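Local coordinates for protein pectate lyase (Paenibacillus sp. 0602, PDB 5GT5) that degrades polygalacturonate, and probably partly methylated pectins, by eliminative cleavage within the polymer chain, probably with the help of calcium, at residues Ala28-Val33 / Val49-Ile54; Val229-Glu234 / Ser306-Ala311; Trp138-Lys143 / Ala216-Tyr221; Leu58-Asn63 / Ser92-Asp97. The protein carries 1 engineered substitution. All blocks are in the same frame, centred on the assembly; numbering follows the deposited sequence.

Contact 1 of 4, residues Ala28-Val33 / Val49-Ile54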
loop_
_atom_site.group_PDB
_atom_site.type_symbol
_atom_site.label_atom_id
_atom_site.label_comp_id
_atom_site.label_asym_id
_atom_site.label_seq_id
_atom_site.Cartn_x
_atom_site.Cartn_y
_atom_site.Cartn_z
ATOM N N ALA A 28 -20.141 17.272 2.564
ATOM C CA ALA A 28 -19.174 17.408 1.486
ATOM C C ALA A 28 -18.508 16.071 1.169
ATOM O O ALA A 28 -18.116 15.820 0.029
ATOM C CB ALA A 28 -18.117 18.440 1.820
ATOM N N VAL A 29 -18.324 15.249 2.197
ATOM C CA VAL A 29 -17.563 14.011 2.004
ATOM C C VAL A 29 -18.356 12.747 2.327
ATOM O O VAL A 29 -17.850 11.649 2.105
ATOM C CB VAL A 29 -16.214 14.034 2.805
ATOM C CG1 VAL A 29 -15.221 15.038 2.191
ATOM C CG2 VAL A 29 -16.439 14.338 4.276
ATOM N N TYR A 30 -19.568 12.878 2.848
ATOM C CA TYR A 30 -20.455 11.741 3.124
ATOM C C TYR A 30 -21.660 11.906 2.224
ATOM O O TYR A 30 -22.443 12.874 2.416
ATOM C CB TYR A 30 -20.882 11.777 4.593
ATOM C CG TYR A 30 -21.619 10.564 5.124
ATOM C CD1 TYR A 30 -22.856 10.172 4.601
ATOM C CD2 TYR A 30 -21.110 9.865 6.209
ATOM C CE1 TYR A 30 -23.523 9.073 5.119
ATOM C CE2 TYR A 30 -21.788 8.745 6.741
ATOM C CZ TYR A 30 -23.001 8.383 6.196
ATOM O OH TYR A 30 -23.661 7.297 6.710
ATOM N N LYS A 31 -21.815 11.023 1.240
ATOM C CA LYS A 31 -22.887 11.126 0.268
ATOM C C LYS A 31 -23.910 10.025 0.432
ATOM O O LYS A 31 -23.566 8.836 0.375
ATOM C CB LYS A 31 -22.357 11.104 -1.164
ATOM C CG LYS A 31 -21.360 12.201 -1.489
ATOM C CD LYS A 31 -21.960 13.599 -1.303
ATOM C CE LYS A 31 -20.960 14.615 -1.799
ATOM N NZ LYS A 31 -21.505 15.991 -1.561
ATOM N N LYS A 32 -25.165 10.407 0.617
ATOM C CA LYS A 32 -26.282 9.473 0.665
ATOM C C LYS A 32 -26.803 9.286 -0.734
ATOM O O LYS A 32 -27.160 10.237 -1.433
ATOM C CB LYS A 32 -27.374 10.014 1.605
ATOM C CG LYS A 32 -26.935 9.961 3.070
ATOM C CD LYS A 32 -28.014 10.445 4.029
ATOM C CE LYS A 32 -27.512 10.384 5.442
ATOM N NZ LYS A 32 -28.591 10.838 6.392
ATOM N N VAL A 33 -26.819 8.032 -1.159
ATOM C CA VAL A 33 -27.122 7.709 -2.543
ATOM C C VAL A 33 -28.480 7.016 -2.657
ATOM O O VAL A 33 -28.693 5.916 -2.101
ATOM C CB VAL A 33 -25.983 6.829 -3.120
ATOM C CG1 VAL A 33 -26.411 6.147 -4.407
ATOM C CG2 VAL A 33 -24.722 7.676 -3.334
ATOM N N VAL A 49 -14.957 12.240 -2.230
ATOM C CA VAL A 49 -15.931 11.672 -1.307
ATOM C C VAL A 49 -15.281 10.560 -0.509
ATOM O O VAL A 49 -14.514 9.768 -1.075
ATOM C CB VAL A 49 -17.156 11.176 -2.083
ATOM C CG1 VAL A 49 -18.064 10.307 -1.224
ATOM C CG2 VAL A 49 -17.920 12.356 -2.619
ATOM N N LYS A 50 -15.545 10.520 0.796
ATOM C CA LYS A 50 -14.976 9.546 1.719
ATOM C C LYS A 50 -15.923 8.417 2.073
ATOM O O LYS A 50 -15.460 7.277 2.208
ATOM C CB LYS A 50 -14.544 10.265 3.004
ATOM C CG LYS A 50 -13.429 11.285 2.796
ATOM C CD LYS A 50 -12.128 10.479 2.657
ATOM C CE LYS A 50 -11.069 11.119 1.828
ATOM N NZ LYS A 50 -9.911 10.143 1.777
ATOM N N VAL A 51 -17.214 8.708 2.245
ATOM C CA VAL A 51 -18.203 7.686 2.578
ATOM C C VAL A 51 -19.359 7.819 1.629
ATOM O O VAL A 51 -19.894 8.926 1.437
ATOM C CB VAL A 51 -18.692 7.810 4.030
ATOM C CG1 VAL A 51 -19.825 6.831 4.302
ATOM C CG2 VAL A 51 -17.535 7.621 5.018
ATOM N N VAL A 52 -19.743 6.691 1.035
ATOM C CA VAL A 52 -20.951 6.575 0.234
ATOM C C VAL A 52 -21.928 5.642 0.970
ATOM O O VAL A 52 -21.616 4.445 1.165
ATOM C CB VAL A 52 -20.638 6.027 -1.188
ATOM C CG1 VAL A 52 -21.957 5.791 -1.945
ATOM C CG2 VAL A 52 -19.717 6.999 -1.956
ATOM N N GLU A 53 -23.079 6.175 1.421
ATOM C CA GLU A 53 -24.130 5.365 2.011
ATOM C C GLU A 53 -25.204 5.118 0.967
ATOM O O GLU A 53 -25.913 6.039 0.554
ATOM C CB GLU A 53 -24.754 6.009 3.250
ATOM C CG GLU A 53 -25.726 5.008 3.936
ATOM C CD GLU A 53 -26.451 5.562 5.131
ATOM O OE1 GLU A 53 -26.091 6.642 5.629
ATOM O OE2 GLU A 53 -27.394 4.880 5.582
ATOM N N ILE A 54 -25.309 3.869 0.525
ATOM C CA ILE A 54 -26.373 3.441 -0.376
ATOM C C ILE A 54 -27.645 3.316 0.468
ATOM O O ILE A 54 -27.650 2.620 1.475
ATOM C CB ILE A 54 -26.026 2.066 -0.979
ATOM C CG1 ILE A 54 -24.640 2.121 -1.634
ATOM C CG2 ILE A 54 -27.117 1.566 -1.941
ATOM C CD1 ILE A 54 -24.582 3.077 -2.769
#

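Contact 2 of 4, residues Val229-Glu234 / Ser306-Ala311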
loop_
_atom_site.group_PDB
_atom_site.type_symbol
_atom_site.label_atom_id
_atom_site.label_comp_id
_atom_site.label_asym_id
_atom_site.label_seq_id
_atom_site.Cartn_x
_atom_site.Cartn_y
_atom_site.Cartn_z
ATOM N N VAL A 229 -29.829 -35.247 -26.182
ATOM C CA VAL A 229 -29.359 -35.164 -24.814
ATOM C C VAL A 229 -30.432 -35.544 -23.802
ATOM O O VAL A 229 -30.169 -36.345 -22.913
ATOM C CB VAL A 229 -28.796 -33.752 -24.496
ATOM C CG1 VAL A 229 -28.287 -33.656 -23.059
ATOM C CG2 VAL A 229 -27.685 -33.409 -25.462
ATOM N N GLY A 230 -31.620 -34.958 -23.904
ATOM C CA GLY A 230 -32.732 -35.387 -23.056
ATOM C C GLY A 230 -32.841 -34.706 -21.707
ATOM O O GLY A 230 -33.483 -35.235 -20.796
ATOM N N LEU A 231 -32.208 -33.543 -21.557
ATOM C CA LEU A 231 -32.390 -32.789 -20.313
ATOM C C LEU A 231 -33.742 -32.123 -20.282
ATOM O O LEU A 231 -34.195 -31.558 -21.276
ATOM C CB LEU A 231 -31.320 -31.706 -20.200
ATOM C CG LEU A 231 -29.944 -32.270 -19.834
ATOM C CD1 LEU A 231 -28.833 -31.258 -20.236
ATOM C CD2 LEU A 231 -29.822 -32.618 -18.344
ATOM N N SER A 232 -34.376 -32.152 -19.119
ATOM C CA SER A 232 -35.621 -31.410 -18.947
ATOM C C SER A 232 -35.340 -29.928 -18.642
ATOM O O SER A 232 -34.230 -29.529 -18.292
ATOM C CB SER A 232 -36.434 -32.028 -17.808
ATOM O OG SER A 232 -35.797 -31.786 -16.563
ATOM N N LYS A 233 -36.350 -29.078 -18.781
ATOM C CA LYS A 233 -36.211 -27.686 -18.357
ATOM C C LYS A 233 -35.808 -27.596 -16.894
ATOM O O LYS A 233 -34.917 -26.826 -16.540
ATOM C CB LYS A 233 -37.535 -26.955 -18.617
ATOM C CG LYS A 233 -37.678 -25.577 -18.048
ATOM C CD LYS A 233 -39.095 -25.036 -18.325
ATOM C CE LYS A 233 -40.159 -25.946 -17.706
ATOM N NZ LYS A 233 -41.485 -25.878 -18.410
ATOM N N GLU A 234 -36.425 -28.413 -16.054
ATOM C CA GLU A 234 -36.100 -28.468 -14.648
ATOM C C GLU A 234 -34.647 -28.888 -14.434
ATOM O O GLU A 234 -33.969 -28.300 -13.597
ATOM C CB GLU A 234 -37.067 -29.408 -13.921
ATOM C CG GLU A 234 -38.523 -28.897 -13.938
ATOM C CD GLU A 234 -39.355 -29.226 -15.239
ATOM O OE1 GLU A 234 -38.893 -29.961 -16.173
ATOM O OE2 GLU A 234 -40.523 -28.745 -15.297
ATOM N N SER A 306 -23.501 -40.452 -17.851
ATOM C CA SER A 306 -22.326 -40.508 -18.701
ATOM C C SER A 306 -22.664 -40.327 -20.172
ATOM O O SER A 306 -21.980 -39.595 -20.879
ATOM C CB SER A 306 -21.554 -41.821 -18.501
ATOM O OG SER A 306 -21.206 -41.978 -17.142
ATOM N N GLY A 307 -23.715 -40.996 -20.640
ATOM C CA GLY A 307 -24.091 -40.874 -22.037
ATOM C C GLY A 307 -24.608 -39.491 -22.390
ATOM O O GLY A 307 -24.378 -38.992 -23.495
ATOM N N MET A 308 -25.312 -38.859 -21.456
ATOM C CA MET A 308 -25.723 -37.481 -21.667
ATOM C C MET A 308 -24.535 -36.527 -21.773
ATOM O O MET A 308 -24.488 -35.668 -22.670
ATOM C CB MET A 308 -26.667 -37.054 -20.544
ATOM C CG MET A 308 -27.990 -37.824 -20.581
ATOM S SD MET A 308 -28.912 -37.590 -19.057
ATOM C CE MET A 308 -29.517 -35.922 -19.296
ATOM N N ALA A 309 -23.580 -36.695 -20.873
ATOM C CA ALA A 309 -22.386 -35.865 -20.910
ATOM C C ALA A 309 -21.623 -35.998 -22.219
ATOM O O ALA A 309 -21.152 -35.012 -22.782
ATOM C CB ALA A 309 -21.498 -36.197 -19.721
ATOM N N ALA A 310 -21.513 -37.230 -22.728
ATOM C CA ALA A 310 -20.823 -37.452 -23.988
ATOM C C ALA A 310 -21.531 -36.773 -25.153
ATOM O O ALA A 310 -20.886 -36.166 -26.028
ATOM C CB ALA A 310 -20.669 -38.959 -24.252
ATOM N N ALA A 311 -22.865 -36.807 -25.140
ATOM C CA ALA A 311 -23.625 -36.131 -26.177
ATOM C C ALA A 311 -23.456 -34.593 -26.120
ATOM O O ALA A 311 -23.348 -33.936 -27.160
ATOM C CB ALA A 311 -25.083 -36.521 -26.099
#

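Contact 3 of 4, residues Trp138-Lys143 / Ala216-Tyr221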
loop_
_atom_site.group_PDB
_atom_site.type_symbol
_atom_site.label_atom_id
_atom_site.label_comp_id
_atom_site.label_asym_id
_atom_site.label_seq_id
_atom_site.Cartn_x
_atom_site.Cartn_y
_atom_site.Cartn_z
ATOM N N TRP A 138 -27.698 -16.619 -19.547
ATOM C CA TRP A 138 -27.303 -17.833 -20.248
ATOM C C TRP A 138 -26.338 -17.525 -21.398
ATOM O O TRP A 138 -26.482 -16.529 -22.108
ATOM C CB TRP A 138 -28.604 -18.481 -20.747
ATOM C CG TRP A 138 -28.444 -19.708 -21.622
ATOM C CD1 TRP A 138 -28.414 -19.738 -22.989
ATOM C CD2 TRP A 138 -28.335 -21.077 -21.184
ATOM N NE1 TRP A 138 -28.299 -21.040 -23.429
ATOM C CE2 TRP A 138 -28.252 -21.880 -22.345
ATOM C CE3 TRP A 138 -28.322 -21.695 -19.929
ATOM C CZ2 TRP A 138 -28.125 -23.274 -22.293
ATOM C CZ3 TRP A 138 -28.221 -23.106 -19.863
ATOM C CH2 TRP A 138 -28.111 -23.874 -21.048
ATOM N N ASP A 139 -25.362 -18.402 -21.581
ATOM C CA ASP A 139 -24.383 -18.206 -22.644
ATOM C C ASP A 139 -24.611 -19.086 -23.877
ATOM O O ASP A 139 -24.238 -20.270 -23.874
ATOM C CB ASP A 139 -22.985 -18.483 -22.116
ATOM C CG ASP A 139 -21.954 -18.453 -23.194
ATOM O OD1 ASP A 139 -22.134 -17.720 -24.212
ATOM O OD2 ASP A 139 -20.942 -19.198 -23.053
ATOM N N GLU A 140 -25.170 -18.496 -24.935
ATOM C CA GLU A 140 -25.140 -19.131 -26.246
ATOM C C GLU A 140 -23.875 -18.800 -27.035
ATOM O O GLU A 140 -23.308 -19.693 -27.706
ATOM C CB GLU A 140 -26.343 -18.716 -27.068
ATOM C CG GLU A 140 -27.660 -19.297 -26.565
ATOM C CD GLU A 140 -27.862 -20.763 -26.927
ATOM O OE1 GLU A 140 -27.288 -21.237 -27.956
ATOM O OE2 GLU A 140 -28.617 -21.461 -26.189
ATOM N N SER A 141 -23.430 -17.543 -26.978
ATOM C CA SER A 141 -22.351 -17.064 -27.844
ATOM C C SER A 141 -21.072 -17.869 -27.752
ATOM O O SER A 141 -20.436 -18.178 -28.782
ATOM C CB SER A 141 -22.068 -15.589 -27.529
ATOM O OG SER A 141 -21.080 -15.081 -28.407
ATOM N N THR A 142 -20.687 -18.234 -26.533
ATOM C CA THR A 142 -19.485 -19.037 -26.343
ATOM C C THR A 142 -19.754 -20.444 -25.815
ATOM O O THR A 142 -18.889 -21.060 -25.183
ATOM C CB THR A 142 -18.396 -18.294 -25.527
ATOM O OG1 THR A 142 -18.906 -17.880 -24.247
ATOM C CG2 THR A 142 -17.961 -17.035 -26.254
ATOM N N LYS A 143 -20.970 -20.925 -26.097
ATOM C CA LYS A 143 -21.279 -22.361 -26.028
ATOM C C LYS A 143 -21.036 -22.952 -24.659
ATOM O O LYS A 143 -20.624 -24.103 -24.526
ATOM C CB LYS A 143 -20.501 -23.127 -27.110
ATOM C CG LYS A 143 -20.893 -22.705 -28.539
ATOM C CD LYS A 143 -20.184 -23.529 -29.590
ATOM C CE LYS A 143 -20.372 -22.912 -30.960
ATOM N NZ LYS A 143 -21.803 -22.858 -31.327
ATOM N N ALA A 216 -35.985 -22.454 -30.712
ATOM C CA ALA A 216 -35.188 -22.332 -31.923
ATOM C C ALA A 216 -34.225 -21.163 -31.874
ATOM O O ALA A 216 -33.207 -21.157 -32.572
ATOM C CB ALA A 216 -36.102 -22.187 -33.145
ATOM N N SER A 217 -34.518 -20.184 -31.029
ATOM C CA SER A 217 -33.684 -18.996 -30.959
ATOM C C SER A 217 -32.459 -19.191 -30.092
ATOM O O SER A 217 -31.620 -18.296 -29.992
ATOM C CB SER A 217 -34.488 -17.834 -30.404
ATOM O OG SER A 217 -35.570 -17.507 -31.249
ATOM N N TYR A 218 -32.370 -20.355 -29.455
ATOM C CA TYR A 218 -31.275 -20.649 -28.522
ATOM C C TYR A 218 -30.718 -22.026 -28.816
ATOM O O TYR A 218 -31.129 -23.018 -28.204
ATOM C CB TYR A 218 -31.797 -20.544 -27.082
ATOM C CG TYR A 218 -32.457 -19.210 -26.802
ATOM C CD1 TYR A 218 -31.705 -18.112 -26.386
ATOM C CD2 TYR A 218 -33.830 -19.052 -26.961
ATOM C CE1 TYR A 218 -32.311 -16.890 -26.149
ATOM C CE2 TYR A 218 -34.435 -17.838 -26.728
ATOM C CZ TYR A 218 -33.676 -16.766 -26.326
ATOM O OH TYR A 218 -34.276 -15.544 -26.084
ATOM N N PRO A 219 -29.781 -22.111 -29.767
ATOM C CA PRO A 219 -29.350 -23.434 -30.264
ATOM C C PRO A 219 -28.769 -24.386 -29.209
ATOM O O PRO A 219 -29.083 -25.588 -29.247
ATOM C CB PRO A 219 -28.295 -23.096 -31.314
ATOM C CG PRO A 219 -28.547 -21.652 -31.680
ATOM C CD PRO A 219 -29.198 -20.985 -30.519
ATOM N N MET A 220 -27.958 -23.883 -28.279
ATOM C CA MET A 220 -27.436 -24.759 -27.239
ATOM C C MET A 220 -28.540 -25.276 -26.326
ATOM O O MET A 220 -28.610 -26.473 -26.066
ATOM C CB MET A 220 -26.377 -24.021 -26.414
ATOM C CG MET A 220 -25.817 -24.888 -25.303
ATOM S SD MET A 220 -24.571 -23.910 -24.465
ATOM C CE MET A 220 -24.275 -24.934 -23.058
ATOM N N TYR A 221 -29.367 -24.368 -25.820
ATOM C CA TYR A 221 -30.494 -24.765 -24.996
ATOM C C TYR A 221 -31.373 -25.780 -25.727
ATOM O O TYR A 221 -31.753 -26.845 -25.169
ATOM C CB TYR A 221 -31.302 -23.526 -24.582
ATOM C CG TYR A 221 -32.475 -23.898 -23.702
ATOM C CD1 TYR A 221 -32.298 -24.163 -22.357
ATOM C CD2 TYR A 221 -33.762 -24.036 -24.238
ATOM C CE1 TYR A 221 -33.355 -24.552 -21.547
ATOM C CE2 TYR A 221 -34.827 -24.394 -23.436
ATOM C CZ TYR A 221 -34.628 -24.641 -22.090
ATOM O OH TYR A 221 -35.663 -25.041 -21.279
#

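Contact 4 of 4, residues Leu58-Asn63 / Ser92-Asp97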
loop_
_atom_site.group_PDB
_atom_site.type_symbol
_atom_site.label_atom_id
_atom_site.label_comp_id
_atom_site.label_asym_id
_atom_site.label_seq_id
_atom_site.Cartn_x
_atom_site.Cartn_y
_atom_site.Cartn_z
ATOM N N LEU A 58 -30.473 -0.415 -5.691
ATOM C CA LEU A 58 -30.162 0.346 -6.897
ATOM C C LEU A 58 -30.230 -0.513 -8.141
ATOM O O LEU A 58 -29.615 -1.606 -8.217
ATOM C CB LEU A 58 -28.778 0.999 -6.807
ATOM C CG LEU A 58 -28.558 2.037 -5.696
ATOM C CD1 LEU A 58 -27.123 2.506 -5.731
ATOM C CD2 LEU A 58 -29.519 3.216 -5.889
ATOM N N ASN A 59 -30.988 -0.043 -9.127
ATOM C CA ASN A 59 -31.124 -0.714 -10.417
ATOM C C ASN A 59 -30.304 0.060 -11.411
ATOM O O ASN A 59 -30.698 1.148 -11.863
ATOM C CB ASN A 59 -32.604 -0.725 -10.796
ATOM C CG ASN A 59 -33.395 -1.555 -9.843
ATOM O OD1 ASN A 59 -33.091 -2.722 -9.669
ATOM N ND2 ASN A 59 -34.359 -0.949 -9.158
ATOM N N LEU A 60 -29.125 -0.473 -11.720
ATOM C CA LEU A 60 -28.068 0.329 -12.323
ATOM C C LEU A 60 -27.750 -0.022 -13.784
ATOM O O LEU A 60 -26.692 0.321 -14.309
ATOM C CB LEU A 60 -26.799 0.249 -11.445
ATOM C CG LEU A 60 -26.968 0.719 -10.005
ATOM C CD1 LEU A 60 -25.674 0.504 -9.230
ATOM C CD2 LEU A 60 -27.388 2.203 -9.972
ATOM N N GLY A 61 -28.673 -0.707 -14.456
ATOM C CA GLY A 61 -28.454 -1.022 -15.863
ATOM C C GLY A 61 -28.423 0.204 -16.759
ATOM O O GLY A 61 -29.124 1.191 -16.497
ATOM N N TRP A 62 -27.628 0.133 -17.820
ATOM C CA TRP A 62 -27.374 1.297 -18.680
ATOM C C TRP A 62 -28.651 1.885 -19.290
ATOM O O TRP A 62 -28.734 3.101 -19.455
ATOM C CB TRP A 62 -26.386 0.909 -19.765
ATOM C CG TRP A 62 -25.930 2.027 -20.611
ATOM C CD1 TRP A 62 -26.300 2.269 -21.897
ATOM C CD2 TRP A 62 -25.004 3.050 -20.250
ATOM N NE1 TRP A 62 -25.640 3.385 -22.370
ATOM C CE2 TRP A 62 -24.844 3.882 -21.366
ATOM C CE3 TRP A 62 -24.286 3.350 -19.078
ATOM C CZ2 TRP A 62 -24.004 5.000 -21.354
ATOM C CZ3 TRP A 62 -23.451 4.443 -19.073
ATOM C CH2 TRP A 62 -23.314 5.256 -20.204
ATOM N N ASN A 63 -29.643 1.043 -19.601
ATOM C CA ASN A 63 -30.912 1.529 -20.168
ATOM C C ASN A 63 -31.976 1.970 -19.168
ATOM O O ASN A 63 -33.005 2.522 -19.572
ATOM C CB ASN A 63 -31.532 0.459 -21.080
ATOM C CG ASN A 63 -30.609 0.038 -22.183
ATOM O OD1 ASN A 63 -29.831 0.846 -22.703
ATOM N ND2 ASN A 63 -30.685 -1.237 -22.565
ATOM N N SER A 92 -24.440 -1.950 -16.750
ATOM C CA SER A 92 -23.397 -0.923 -16.678
ATOM C C SER A 92 -22.119 -1.469 -16.083
ATOM O O SER A 92 -22.109 -2.531 -15.429
ATOM C CB SER A 92 -23.856 0.239 -15.798
ATOM O OG SER A 92 -25.012 0.882 -16.349
ATOM N N LYS A 93 -21.029 -0.756 -16.342
ATOM C CA LYS A 93 -19.775 -0.952 -15.625
ATOM C C LYS A 93 -19.452 0.351 -14.918
ATOM O O LYS A 93 -19.397 1.405 -15.550
ATOM C CB LYS A 93 -18.634 -1.314 -16.571
ATOM C CG LYS A 93 -17.353 -1.575 -15.806
ATOM C CD LYS A 93 -16.170 -1.848 -16.721
ATOM C CE LYS A 93 -16.191 -3.277 -17.182
ATOM N NZ LYS A 93 -14.968 -3.593 -17.996
ATOM N N ILE A 94 -19.263 0.276 -13.600
ATOM C CA ILE A 94 -18.998 1.462 -12.782
ATOM C C ILE A 94 -17.567 1.388 -12.312
ATOM O O ILE A 94 -17.184 0.442 -11.614
ATOM C CB ILE A 94 -19.942 1.522 -11.585
ATOM C CG1 ILE A 94 -21.417 1.507 -12.046
ATOM C CG2 ILE A 94 -19.619 2.755 -10.775
ATOM C CD1 ILE A 94 -22.411 1.160 -10.979
ATOM N N THR A 95 -16.753 2.355 -12.745
ATOM C CA THR A 95 -15.323 2.321 -12.455
ATOM C C THR A 95 -14.946 3.337 -11.387
ATOM O O THR A 95 -15.012 4.555 -11.636
ATOM C CB THR A 95 -14.476 2.568 -13.716
ATOM O OG1 THR A 95 -14.769 1.546 -14.674
ATOM C CG2 THR A 95 -12.994 2.480 -13.389
ATOM N N VAL A 96 -14.517 2.825 -10.235
ATOM C CA VAL A 96 -14.019 3.616 -9.124
ATOM C C VAL A 96 -12.533 3.750 -9.332
ATOM O O VAL A 96 -11.794 2.754 -9.182
ATOM C CB VAL A 96 -14.302 2.864 -7.805
ATOM C CG1 VAL A 96 -13.732 3.575 -6.603
ATOM C CG2 VAL A 96 -15.826 2.668 -7.617
ATOM N N ASP A 97 -12.085 4.960 -9.686
ATOM C CA ASP A 97 -10.731 5.176 -10.198
ATOM C C ASP A 97 -10.014 6.245 -9.378
ATOM O O ASP A 97 -10.530 7.348 -9.178
ATOM C CB ASP A 97 -10.817 5.642 -11.664
ATOM C CG ASP A 97 -9.470 5.671 -12.381
ATOM O OD1 ASP A 97 -8.412 5.448 -11.763
ATOM O OD2 ASP A 97 -9.483 5.931 -13.604
#

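Contact 1 of 4, residues Ala28-Val33 / Val49-Ile54
The phenol ring of Y30 lies with one face over V51 and its hydroxyl edge at E53, on one side of a parallel strand pair at the start of the right-handed parallel beta-helix expected of a family 1 polysaccharide lyase. CG1 of V51 makes a CH-pi contact, 3.9 Å from the Y30 ring centroid. With CG anti to the backbone N (chi1 -170°), Y30 reaches along the neighbouring strand, and its OH donates to E53 OE1 over 2.7 Å. Ring and carboxylate are turned 78° apart; OE1 is in the ring plane but is approached from above the carboxylate plane. K438 forms a salt bridge with the same oxygen, which would favour the ionised acid.

The reverse side is largely aliphatic and faces helix 36-43. Here V33 spreads its branches, CG2 to V52 CG1 at 3.6 Å and CG1 alongside I54 CD1 at 3.9 Å. K31 lays its CG against V49 CG2 at 3.6 Å before its bent chain carries NZ off to T27 O. Backbone bonds from K31 N, E53 N and V33 N zip the strands together. At their beginning V29 O takes two amides, K50 N at 2.9 Å and V51 N at 3.0 Å.

Contact 2 of 4, residues Val229-Glu234 / Ser306-Ala311
The carbonyl oxygen of A311, the residue whose methyl group packs on V229, accepts hydrogen bonds from two hydroxyls, Y223 OH and S314 OG. The first bond links helix 306-314 to helix 219-225, while the second stays within helix 306-314. Between the segments the interaction is apolar. A311 CB meets V229 CG2 at 4.1 Å, while the side chain of V229 also leans on Y223.

M308 does most of the bridging. Its CG passes 3.5 Å from V229 O; a bend at the last torsion (chi3 75°) then brings the terminal methyl round beside the same oxygen, with CE 3.7 Å from V229 O. That methyl ends against L231, the two side chains crossing at a slant, and the spacing of L231 CD2 to M308 CE, 3.5 Å, is tight for two carbons.

L231 also packs on L224, I236, I239 and F319. Its backbone is held as well, L231 O by R225 NH1. The next residue, S232, is the N-cap of helix 233-241, its OG taking the amide of D235. No hydrogen bond crosses between the segments; A311 O, L231 O and S232 OG find their partners in adjoining residues. This implies that shape and methyl packing, without directional bonds, set how helix 306-314 rests on the loop at V229-L231.

Contact 3 of 4, residues Trp138-Lys143 / Ala216-Tyr221
One face of the W138 indole receives the edge of Y221 in a T-shaped stack, with Y221 CD1 lying above the rim of the ring system. The centroids of the six-membered ring of W138 and the ring of Y221 are 5.9 Å apart and the planes stand at 85°. At the indole edge, in its plane, sits CG of E140, and the Y218 ring also presents its edge to that carbon. M220 approaches W138 obliquely in a Met-aromatic contact, SD 5.2 Å from the centroid of the six-membered ring, and its extended chain runs on to put SD 3.7 Å from D139 O.

The carboxylate of E140 is the polar centre. Because the chain bends at chi2 (-77°), the group turns back towards the first turn of helix 219-225, where OE1 accepts from M220 N at 2.7 Å and OE2 from Y221 N at 3.0 Å. Both bonds are nearly straight and both use syn lone pairs. OE2 also takes W138 NE1 at 2.8 Å, from above the carboxylate plane, which fixes the indole and the acid against each other. The amino end of the helix would probably stabilise the negative charge.

The loop is itself ordered by an Asx motif, D139 OD1 accepting T142 N at 2.8 Å, and by a type I turn from E140 to K143. A glutamate pairing with two successive amides at a helix start, after the N-cap residue Y218, here fastens a long loop between strands 131-133 and 154-157 to a helix beside the body of the beta-helix.

Contact 4 of 4, residues Leu58-Asn63 / Ser92-Asp97
The side chain of S92 points from its strand toward L60-W62. Its CB already lies 3.2 Å from L60 O, and OG, anti to the carbonyl carbon of S92 (chi1 -63°), carries on in that direction. There the hydroxyl donates to L60 O at 2.7 Å. The approach is in the carbonyl plane, with a C=O...OG angle of 156°. W62 approaches the same S92 oxygen from another direction: OG lies 3.7 Å from W62 CB and 3.8 Å from W62 CE3, in the plane of the indole and at its edge. W62 N is close too, but its angle to OG is too poor for a bond. One buried hydroxyl therefore satisfies a carbonyl where the chain leaves strand 58-59.

Two residues further along the strand, I94 points the same way and provides the apolar half. Its CD1 meets L60 CD1 at 3.8 Å, the two side chains crossing at about a right angle, so the tips touch without lying along one another.

Strand 92-97 runs between strand 74-76, antiparallel to it, and the parallel strand 115-120. F74 of the former packs on S92, I94 and W62. A115 of the latter lies against both L60 and I94, and L39 of helix 36-43 covers the same two residues, so that the leucine-isoleucine pair is enclosed between that helix and strand 115-120.

Contacts 1 and 4 belong to the strand framework and touch through V33 and L58, their centres about 17 Å apart; helix 36-43 packs on both. Contacts 2 and 3 lie together among the outer helices and loops, centres about 15 Å apart, and meet where K233 rests on Y221. Contact 1, partly buried, relies on a ladder of backbone bonds. In the buried contact 4, the link is one serine hydroxyl and a leucine-isoleucine methyl pair. Contact 3, also buried, depends on a carboxylate at a helix start and on aromatic rings, whereas contact 2, nearer the surface, joins its segments by apolar packing. Contacts 1 and 2 lie on opposite sides of the chain's centre.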